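PDB 4OBM: uncharacterized protein from Eubacterium siraeum, which is of unknown function but belongs to the LytR-CpsA-Psr family, whose members probably attach glycopolymers to the bacterial cell wall. Local coordinates for residues L27-A32 / S77-V82; E107-V112 / E146-Y151; P155-G158 / Y164-K167; D229-Y234 / W249-K254. All coordinates share one frame; numbering follows the deposited sequence.

Interaction 1 (L27-A32 / S77-V82)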
# COMPACT_ATOMS: atom_id res chain seq x y z
N LEU A 27 -2.22 -5.54 -4.00
CA LEU A 27 -3.30 -4.63 -3.71
C LEU A 27 -3.67 -4.80 -2.25
O LEU A 27 -3.99 -5.90 -1.83
CB LEU A 27 -4.52 -4.87 -4.62
CG LEU A 27 -5.79 -4.09 -4.23
CD1 LEU A 27 -5.62 -2.60 -4.45
CD2 LEU A 27 -6.99 -4.63 -4.99
N MSE A 28 -3.61 -3.71 -1.48
CA MSE A 28 -3.97 -3.76 -0.07
C MSE A 28 -5.20 -2.95 0.15
O MSE A 28 -5.34 -1.86 -0.42
CB MSE A 28 -2.81 -3.29 0.79
CG MSE A 28 -1.65 -4.29 0.75
SE MSE A 28 -0.14 -3.74 1.75
CE MSE A 28 0.01 -1.80 1.34
N THR A 29 -6.15 -3.53 0.91
CA THR A 29 -7.44 -2.90 1.16
C THR A 29 -7.78 -3.01 2.65
O THR A 29 -7.25 -3.88 3.34
CB THR A 29 -8.56 -3.52 0.26
OG1 THR A 29 -8.99 -4.77 0.79
CG2 THR A 29 -8.15 -3.68 -1.20
N LEU A 30 -8.64 -2.13 3.13
CA LEU A 30 -9.02 -2.13 4.52
C LEU A 30 -10.52 -1.98 4.67
O LEU A 30 -11.13 -1.10 4.06
CB LEU A 30 -8.29 -1.00 5.28
CG LEU A 30 -8.74 -0.70 6.72
CD1 LEU A 30 -8.41 -1.87 7.67
CD2 LEU A 30 -8.17 0.60 7.21
N SER A 31 -11.09 -2.87 5.50
CA SER A 31 -12.51 -2.92 5.85
C SER A 31 -12.63 -2.74 7.35
O SER A 31 -11.66 -2.96 8.05
CB SER A 31 -13.11 -4.25 5.40
OG SER A 31 -14.47 -4.36 5.76
N ALA A 32 -13.82 -2.36 7.85
CA ALA A 32 -14.00 -2.20 9.29
C ALA A 32 -13.93 -3.59 9.96
O ALA A 32 -13.36 -3.73 11.04
CB ALA A 32 -15.33 -1.52 9.58
N SER A 77 -17.20 -7.96 -7.37
CA SER A 77 -16.25 -8.92 -7.92
C SER A 77 -14.94 -9.13 -7.12
O SER A 77 -14.06 -9.85 -7.60
CB SER A 77 -15.90 -8.49 -9.34
OG SER A 77 -17.06 -8.19 -10.10
N GLY A 78 -14.83 -8.55 -5.92
CA GLY A 78 -13.65 -8.73 -5.08
C GLY A 78 -12.41 -7.96 -5.51
O GLY A 78 -12.43 -7.27 -6.54
N GLU A 79 -11.32 -8.10 -4.71
CA GLU A 79 -10.03 -7.45 -4.94
C GLU A 79 -9.38 -7.89 -6.26
O GLU A 79 -8.75 -7.07 -6.91
CB GLU A 79 -9.05 -7.74 -3.79
CG GLU A 79 -9.25 -6.86 -2.57
CD GLU A 79 -10.40 -7.23 -1.64
OE1 GLU A 79 -11.19 -8.13 -1.98
OE2 GLU A 79 -10.53 -6.57 -0.59
N ALA A 80 -9.56 -9.16 -6.66
CA ALA A 80 -9.02 -9.73 -7.89
C ALA A 80 -9.45 -8.89 -9.11
O ALA A 80 -8.63 -8.60 -9.98
CB ALA A 80 -9.47 -11.19 -8.04
N GLU A 81 -10.73 -8.46 -9.14
CA GLU A 81 -11.23 -7.62 -10.23
C GLU A 81 -10.62 -6.21 -10.15
O GLU A 81 -10.16 -5.68 -11.16
CB GLU A 81 -12.77 -7.58 -10.23
CG GLU A 81 -13.38 -7.02 -11.51
CD GLU A 81 -12.96 -7.69 -12.81
OE1 GLU A 81 -12.74 -8.93 -12.81
OE2 GLU A 81 -12.85 -6.98 -13.83
N VAL A 82 -10.60 -5.62 -8.95
CA VAL A 82 -10.00 -4.30 -8.73
C VAL A 82 -8.54 -4.32 -9.23
O VAL A 82 -8.16 -3.43 -10.01
CB VAL A 82 -10.09 -3.86 -7.25
CG1 VAL A 82 -9.37 -2.52 -7.03
CG2 VAL A 82 -11.54 -3.78 -6.78
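The carboxylate of Glu79 is the flat group of this contact, and Thr29 meets it at OE2. The hydroxyl OG1 of Thr29 donates a hydrogen bond to Glu79 OE2, 2.7 Å away, on the anti lone pair, the one turned away from OE1. Glu79 OE2 also forms a salt bridge with Arg99 of the neighbouring strand, and OE1 is hydrogen-bonded elsewhere, so a buried carboxylate has both oxygens satisfied. The hydroxyl of Thr29 and the guanidinium of Arg99, both at OE2, would probably favour the ionised form. Threonine suits the position because its two branches do different work. OG1 sits between the backbone N and the carbonyl carbon (chi1 79°), facing OE2, while the methyl CG2 rests 3.6 Å from Glu79 CG and shields the aliphatic part of that chain. Glu79 itself bends at chi2 (78°) and carries its acid toward the strand.

Farther back along strand 24-30, Leu27 supplies the apolar half. Its CD2 methyl lies 3.6 Å from Glu79 O and 3.9 Å from Glu79 CB, and it meets Val82 CG1 at 3.8 Å, the two side chains crossing at about a right angle. Leucine is long enough to reach the helix, and the branched valine, one turn on from Glu79, offers it a short, stiff surface.

The axes of strand 27-30 and helical segment 77-82 come within 9.5 Å, their N-to-C directions 144° apart. This is helix-on-sheet packing in an alpha/beta fold: helix 70-90 is the connection of a beta-alpha-beta crossover from strand 52-58 to the parallel strand 94-100, and passes over strand 24-30.

Interaction 2 (E107-V112 / E146-Y151)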
# COMPACT_ATOMS: atom_id res chain seq x y z
N GLU A 107 -3.39 -5.23 14.64
CA GLU A 107 -2.54 -6.31 15.09
C GLU A 107 -1.22 -6.30 14.31
O GLU A 107 -0.17 -6.45 14.95
CB GLU A 107 -3.23 -7.65 14.98
CG GLU A 107 -2.84 -8.52 16.16
CD GLU A 107 -3.09 -10.01 16.06
OE1 GLU A 107 -4.18 -10.40 15.59
OE2 GLU A 107 -2.20 -10.78 16.49
N LEU A 108 -1.25 -6.04 12.99
CA LEU A 108 -0.01 -5.94 12.19
C LEU A 108 0.87 -4.83 12.76
O LEU A 108 2.02 -5.11 13.08
CB LEU A 108 -0.29 -5.70 10.69
CG LEU A 108 0.93 -5.39 9.78
CD1 LEU A 108 1.71 -6.64 9.44
CD2 LEU A 108 0.48 -4.79 8.49
N PHE A 109 0.33 -3.61 12.96
CA PHE A 109 1.06 -2.46 13.51
C PHE A 109 1.63 -2.75 14.91
O PHE A 109 2.72 -2.30 15.23
CB PHE A 109 0.14 -1.22 13.61
CG PHE A 109 -0.42 -0.57 12.36
CD1 PHE A 109 0.37 -0.41 11.23
CD2 PHE A 109 -1.69 -0.00 12.37
CE1 PHE A 109 -0.14 0.22 10.09
CE2 PHE A 109 -2.19 0.65 11.24
CZ PHE A 109 -1.41 0.76 10.11
N ASP A 110 0.83 -3.42 15.77
CA ASP A 110 1.17 -3.76 17.16
C ASP A 110 2.34 -4.76 17.22
O ASP A 110 3.17 -4.71 18.11
CB ASP A 110 -0.07 -4.36 17.85
CG ASP A 110 0.13 -4.57 19.34
OD1 ASP A 110 0.05 -3.58 20.09
OD2 ASP A 110 0.40 -5.71 19.74
N MSE A 111 2.38 -5.65 16.24
CA MSE A 111 3.36 -6.69 16.07
C MSE A 111 4.67 -6.12 15.52
O MSE A 111 5.74 -6.45 16.03
CB MSE A 111 2.76 -7.72 15.11
CG MSE A 111 3.53 -8.99 14.99
SE MSE A 111 2.82 -9.97 13.49
CE MSE A 111 3.35 -11.67 14.04
N VAL A 112 4.59 -5.27 14.48
CA VAL A 112 5.77 -4.74 13.78
C VAL A 112 6.50 -3.65 14.61
O VAL A 112 7.73 -3.71 14.75
CB VAL A 112 5.43 -4.27 12.34
CG1 VAL A 112 6.66 -3.72 11.62
CG2 VAL A 112 4.82 -5.41 11.53
N GLU A 146 -3.30 1.28 18.00
CA GLU A 146 -4.65 1.85 18.00
C GLU A 146 -4.67 3.35 17.63
O GLU A 146 -5.62 3.79 16.98
CB GLU A 146 -5.33 1.64 19.37
CG GLU A 146 -5.72 0.20 19.63
CD GLU A 146 -6.34 -0.08 20.98
OE1 GLU A 146 -7.33 0.60 21.35
OE2 GLU A 146 -5.85 -1.01 21.67
N GLN A 147 -3.64 4.12 18.02
CA GLN A 147 -3.51 5.55 17.71
C GLN A 147 -3.25 5.72 16.24
O GLN A 147 -3.81 6.62 15.61
CB GLN A 147 -2.37 6.20 18.52
CG GLN A 147 -2.55 6.11 20.03
CD GLN A 147 -1.40 6.73 20.78
OE1 GLN A 147 -0.22 6.62 20.40
NE2 GLN A 147 -1.72 7.34 21.91
N MSE A 148 -2.37 4.82 15.72
CA MSE A 148 -1.96 4.77 14.33
C MSE A 148 -3.17 4.49 13.44
O MSE A 148 -3.36 5.18 12.44
CB MSE A 148 -0.89 3.69 14.20
CG MSE A 148 -0.43 3.45 12.82
SE MSE A 148 0.89 4.72 12.33
CE MSE A 148 1.58 3.68 10.96
N TYR A 149 -4.00 3.47 13.81
CA TYR A 149 -5.21 3.06 13.10
C TYR A 149 -6.25 4.23 13.06
O TYR A 149 -6.71 4.57 11.97
CB TYR A 149 -5.84 1.78 13.71
CG TYR A 149 -6.99 1.25 12.88
CD1 TYR A 149 -6.75 0.39 11.81
CD2 TYR A 149 -8.29 1.72 13.07
CE1 TYR A 149 -7.78 -0.01 10.97
CE2 TYR A 149 -9.32 1.34 12.21
CZ TYR A 149 -9.06 0.48 11.16
OH TYR A 149 -10.08 0.05 10.35
N ALA A 150 -6.57 4.84 14.22
CA ALA A 150 -7.53 5.95 14.35
C ALA A 150 -7.12 7.17 13.49
O ALA A 150 -7.97 7.76 12.82
CB ALA A 150 -7.68 6.36 15.80
N TYR A 151 -5.83 7.52 13.49
CA TYR A 151 -5.29 8.62 12.67
C TYR A 151 -5.48 8.34 11.17
O TYR A 151 -5.92 9.20 10.43
CB TYR A 151 -3.78 8.85 12.99
CG TYR A 151 -3.12 10.06 12.35
CD1 TYR A 151 -3.84 11.23 12.10
CD2 TYR A 151 -1.76 10.06 12.05
CE1 TYR A 151 -3.24 12.35 11.54
CE2 TYR A 151 -1.14 11.19 11.50
CZ TYR A 151 -1.88 12.33 11.24
OH TYR A 151 -1.30 13.44 10.68
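A Met-aromatic contact between Met148 and Phe109 joins helix 102-112 to helix 145-152 in the buried layer between them. Met148 is present as selenomethionine, and in two conformers, of which one is described here. Its CG lies over one face of the Phe109 ring, 3.7 Å from the centroid and 15° off the ring normal, a CH-pi contact displaced toward the rim on the CD2 and CE2 side. The chain leaves the helix with CG anti to the backbone N (chi1 176°) and then bends at chi2. In this conformer SE stands above the same face at a distance, 5.1 Å from the centroid, and the methyl CE comes within 4.0 Å of Phe109 CE1. Phe109 CE2 also approaches the backbone of the second helix, 4.2 Å from Tyr149 N.

Outside the pair, Phe176 of helix 164-181 meets the Phe109 ring edge-to-face, and Val172 and Leu117 touch Met148. Phenylalanine suits the place as a broad flat surface, and methionine as a flexible chain that can fit itself over it. No charged or hydrogen-bonding groups of these two side chains meet, so their attraction rests chiefly on dispersion and the CH-pi contact at CG; the distant selenium can add only modestly.

Interaction 3 (P155-G158 / Y164-K167)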
# COMPACT_ATOMS: atom_id res chain seq x y z
N PRO A 155 -12.64 9.95 9.24
CA PRO A 155 -13.56 10.25 8.13
C PRO A 155 -13.42 11.68 7.59
O PRO A 155 -13.83 11.95 6.45
CB PRO A 155 -14.95 10.02 8.75
CG PRO A 155 -14.70 9.22 10.02
CD PRO A 155 -13.38 9.72 10.50
N ASP A 156 -12.82 12.58 8.40
CA ASP A 156 -12.59 13.99 8.08
C ASP A 156 -11.38 14.55 8.82
O ASP A 156 -11.33 14.53 10.06
CB ASP A 156 -13.84 14.83 8.40
CG ASP A 156 -13.76 16.28 7.96
OD1 ASP A 156 -13.50 16.52 6.76
OD2 ASP A 156 -13.97 17.17 8.81
N TYR A 157 -10.43 15.09 8.04
CA TYR A 157 -9.20 15.71 8.53
C TYR A 157 -9.30 17.26 8.62
O TYR A 157 -8.31 17.93 8.92
CB TYR A 157 -8.02 15.31 7.60
CG TYR A 157 -7.68 13.83 7.67
CD1 TYR A 157 -6.91 13.32 8.71
CD2 TYR A 157 -8.13 12.95 6.69
CE1 TYR A 157 -6.62 11.96 8.79
CE2 TYR A 157 -7.83 11.59 6.76
CZ TYR A 157 -7.08 11.10 7.81
OH TYR A 157 -6.78 9.76 7.89
N GLY A 158 -10.49 17.80 8.34
CA GLY A 158 -10.75 19.24 8.33
C GLY A 158 -10.06 19.95 7.17
O GLY A 158 -9.68 21.12 7.29
N TYR A 164 -6.52 14.31 0.28
CA TYR A 164 -5.83 14.35 1.58
C TYR A 164 -5.86 13.00 2.35
O TYR A 164 -4.79 12.62 2.84
CB TYR A 164 -6.34 15.48 2.48
CG TYR A 164 -5.42 15.71 3.65
CD1 TYR A 164 -4.24 16.44 3.51
CD2 TYR A 164 -5.66 15.11 4.89
CE1 TYR A 164 -3.33 16.57 4.56
CE2 TYR A 164 -4.78 15.26 5.95
CZ TYR A 164 -3.61 15.99 5.78
OH TYR A 164 -2.73 16.15 6.81
N PRO A 165 -6.99 12.23 2.46
CA PRO A 165 -6.92 10.95 3.19
C PRO A 165 -5.94 9.95 2.53
O PRO A 165 -5.30 9.17 3.23
CB PRO A 165 -8.36 10.43 3.16
CG PRO A 165 -9.20 11.64 2.88
CD PRO A 165 -8.36 12.49 1.97
N CYS A 166 -5.80 10.04 1.19
CA CYS A 166 -4.88 9.24 0.37
C CYS A 166 -3.44 9.65 0.64
O CYS A 166 -2.57 8.80 0.77
CB CYS A 166 -5.22 9.38 -1.11
SG CYS A 166 -6.79 8.63 -1.58
N LYS A 167 -3.20 10.98 0.67
CA LYS A 167 -1.91 11.61 0.91
C LYS A 167 -1.42 11.26 2.31
O LYS A 167 -0.26 10.91 2.48
CB LYS A 167 -2.00 13.14 0.72
CG LYS A 167 -2.09 13.54 -0.74
CD LYS A 167 -2.62 14.94 -0.95
CE LYS A 167 -2.64 15.28 -2.43
NZ LYS A 167 -2.90 16.73 -2.67
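Tyr157 faces Pro165 across the two segments, their CA atoms 7.5 Å apart. Residues 155-158 have no regular structure, whereas Tyr164 to Lys167 form the first turn of helix 164-181, so the contact folds the chain that follows helix 145-152 back over the start of the next helix, in the loop connecting two successive helices of the alpha/beta fold. Gly158 has a positive phi (69°), a left-handed conformation that glycine adopts more readily than residues with a side chain, and it lets the chain turn immediately after Tyr157.

The two tyrosines form an offset edge-to-face pair. The edge of Tyr164 is directed at the face of Tyr157, with the ring centroids 5.4 Å apart and the planes at 65°. The approach is displaced toward the root of Tyr157: Tyr164 CD2 is 3.6 Å from Tyr157 CB, and Tyr164 CE2 is 3.7 Å from Tyr157 CG. Tyr164 reaches there because its CG stands anti to the backbone N (chi1 -167°), whereas the CG of Tyr157 lies beside its own backbone N. Tyrosine fits this partly exposed site, being apolar along its ring and polar at its end. The hydroxyl of Tyr157 extends past the pair to donate a hydrogen bond to Tyr151 O of helix 145-152, which fixes the far end of the ring.

Proline suits the first turn of a helix, where a backbone N-H would have no carbonyl of a preceding turn to bond. Here its ring also serves as an apolar surface beside the tyrosine: Pro165 CB is 3.8 Å from Tyr157 CE2, and Pro165 CG lies 4.1 Å from the same carbon.

Interaction 4 (D229-Y234 / W249-K254)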
# COMPACT_ATOMS: atom_id res chain seq x y z
N ASP A 229 8.37 5.34 -1.65
CA ASP A 229 7.93 6.38 -2.56
C ASP A 229 6.43 6.22 -2.73
O ASP A 229 5.88 5.17 -2.40
CB ASP A 229 8.66 6.29 -3.90
CG ASP A 229 9.98 7.01 -3.91
OD1 ASP A 229 9.97 8.25 -4.05
OD2 ASP A 229 11.03 6.34 -3.79
N PHE A 230 5.77 7.26 -3.22
CA PHE A 230 4.35 7.20 -3.49
C PHE A 230 3.98 8.14 -4.61
O PHE A 230 4.63 9.17 -4.80
CB PHE A 230 3.49 7.46 -2.23
CG PHE A 230 3.49 8.86 -1.66
CD1 PHE A 230 2.67 9.85 -2.20
CD2 PHE A 230 4.23 9.17 -0.53
CE1 PHE A 230 2.65 11.14 -1.66
CE2 PHE A 230 4.21 10.46 0.01
CZ PHE A 230 3.42 11.44 -0.56
N TYR A 231 2.94 7.77 -5.34
CA TYR A 231 2.28 8.55 -6.37
C TYR A 231 0.79 8.64 -6.00
O TYR A 231 0.20 7.64 -5.57
CB TYR A 231 2.48 7.95 -7.78
CG TYR A 231 1.73 8.75 -8.82
CD1 TYR A 231 2.18 10.01 -9.20
CD2 TYR A 231 0.49 8.33 -9.29
CE1 TYR A 231 1.43 10.81 -10.06
CE2 TYR A 231 -0.27 9.12 -10.14
CZ TYR A 231 0.21 10.36 -10.53
OH TYR A 231 -0.50 11.15 -11.39
N ILE A 232 0.18 9.83 -6.16
CA ILE A 232 -1.24 9.99 -5.84
C ILE A 232 -2.05 10.17 -7.14
O ILE A 232 -2.03 11.24 -7.74
CB ILE A 232 -1.52 11.12 -4.80
CG1 ILE A 232 -0.53 11.07 -3.59
CG2 ILE A 232 -3.01 11.15 -4.36
CD1 ILE A 232 -0.93 10.18 -2.37
N PRO A 233 -2.80 9.12 -7.54
CA PRO A 233 -3.67 9.24 -8.73
C PRO A 233 -4.70 10.36 -8.55
O PRO A 233 -5.42 10.42 -7.55
CB PRO A 233 -4.32 7.85 -8.83
CG PRO A 233 -3.47 6.95 -8.00
CD PRO A 233 -2.93 7.79 -6.91
N TYR A 234 -4.72 11.31 -9.50
CA TYR A 234 -5.61 12.47 -9.37
C TYR A 234 -6.75 12.45 -10.38
O TYR A 234 -6.67 11.78 -11.41
CB TYR A 234 -4.81 13.79 -9.50
CG TYR A 234 -4.17 14.00 -10.86
CD1 TYR A 234 -4.88 14.60 -11.90
CD2 TYR A 234 -2.85 13.63 -11.10
CE1 TYR A 234 -4.30 14.78 -13.15
CE2 TYR A 234 -2.25 13.84 -12.34
CZ TYR A 234 -2.98 14.41 -13.37
OH TYR A 234 -2.40 14.60 -14.59
N TRP A 249 -2.63 8.36 -15.17
CA TRP A 249 -2.11 7.03 -15.50
C TRP A 249 -0.73 7.10 -16.13
O TRP A 249 0.07 6.20 -15.90
CB TRP A 249 -3.06 6.24 -16.43
CG TRP A 249 -4.42 5.95 -15.85
CD1 TRP A 249 -5.63 6.29 -16.39
CD2 TRP A 249 -4.71 5.29 -14.61
NE1 TRP A 249 -6.65 5.89 -15.56
CE2 TRP A 249 -6.11 5.26 -14.46
CE3 TRP A 249 -3.92 4.72 -13.59
CZ2 TRP A 249 -6.74 4.68 -13.35
CZ3 TRP A 249 -4.54 4.16 -12.49
CH2 TRP A 249 -5.94 4.15 -12.37
N ASN A 250 -0.45 8.18 -16.90
CA ASN A 250 0.84 8.38 -17.55
C ASN A 250 1.90 8.80 -16.53
O ASN A 250 3.04 8.35 -16.62
CB ASN A 250 0.74 9.41 -18.68
CG ASN A 250 1.61 9.09 -19.86
OD1 ASN A 250 2.84 9.11 -19.79
ND2 ASN A 250 0.99 8.79 -21.00
N SER A 251 1.50 9.63 -15.53
CA SER A 251 2.41 10.05 -14.46
C SER A 251 2.68 8.86 -13.52
O SER A 251 3.82 8.69 -13.07
CB SER A 251 1.85 11.24 -13.70
OG SER A 251 1.94 12.41 -14.51
N ALA A 252 1.66 8.00 -13.32
CA ALA A 252 1.74 6.78 -12.52
C ALA A 252 2.69 5.78 -13.17
O ALA A 252 3.49 5.18 -12.48
CB ALA A 252 0.36 6.17 -12.35
N LYS A 253 2.63 5.66 -14.51
CA LYS A 253 3.49 4.77 -15.29
C LYS A 253 4.95 5.19 -15.16
O LYS A 253 5.80 4.32 -14.98
CB LYS A 253 3.07 4.73 -16.76
CG LYS A 253 1.98 3.70 -17.04
CD LYS A 253 1.38 3.88 -18.42
CE LYS A 253 0.26 2.92 -18.70
NZ LYS A 253 0.75 1.55 -18.98
N LYS A 254 5.24 6.51 -15.18
CA LYS A 254 6.60 7.07 -15.03
C LYS A 254 7.15 6.75 -13.62
O LYS A 254 8.29 6.29 -13.51
CB LYS A 254 6.60 8.58 -15.31
CG LYS A 254 7.97 9.15 -15.67
CD LYS A 254 7.89 10.61 -16.13
CE LYS A 254 8.26 11.61 -15.05
NZ LYS A 254 7.20 11.74 -14.01
O HOH W 1 0.40 15.10 -13.74
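Ser251 and Ala252 of helix 246-256 lie against one face of the Tyr231 ring. The segment begins two residues earlier with Trp249, whose indole turns to Tyr58 and Ile64 and whose carbonyl oxygen accepts the helical bond from Lys253 N.

Ser251 comes next. Its CB sits 3.3 Å from Tyr231 OH and 3.7 Å from Tyr231 CZ, packing on the phenol end of the ring. The two hydroxyls do not pair with each other. Tyr231 OH is hydrogen-bonded to Ser248 OG, one turn earlier. Ser251 OG lies 3.2 Å from the O of water 1, and through this water it is linked to Tyr234 OH, 3.0 Å from the same water O. A serine is apt at this rim, being small enough for the ring to lie close and polar enough to hold a water.

The place in the fold is the margin of the mixed sheet: the chain leaves the outermost strand 228-230 at Tyr231, and the C-terminal helix 246-256 packs beside it. Pro233, just beyond, leans on Met56 and Tyr58 of strand 52-58.

At Ala252 the backbone itself meets the ring, with N 3.8 Å above the plane and offset toward the rim, and CB 3.7 Å from Tyr231 CE2. Alanine suits the place because its side chain is only a methyl, so the ring can come close to the backbone. Tyr231 lies flat against the helix with its CG anti to the backbone N (chi1 177°), and the ring also touches Ala255, one turn on from Ser251.

In the fold
From the N terminus the four contacts follow one another in series, and none nests in or crosses another. Interaction 1 closes a loop of 44 residues, setting helix 70-90 on strand 24-30. Interaction 2 closes one of 33, mostly strand, and brings helices 102-112 and 145-152 together; Leu30 CD1 of interaction 1 packs on Tyr149 OH there. Interaction 3 spans only five residues, and the hydroxyl of Tyr157 ties it to the end of helix 145-152 in interaction 2. Interaction 4 closes 14 residues and joins the exit of edge strand 228-230 to the last helix, while Ile232 packs on Lys167 of interaction 3. Interactions 1 and 4 reach the same sheet; 2 and 4 lie on opposite sides of the chain's centre.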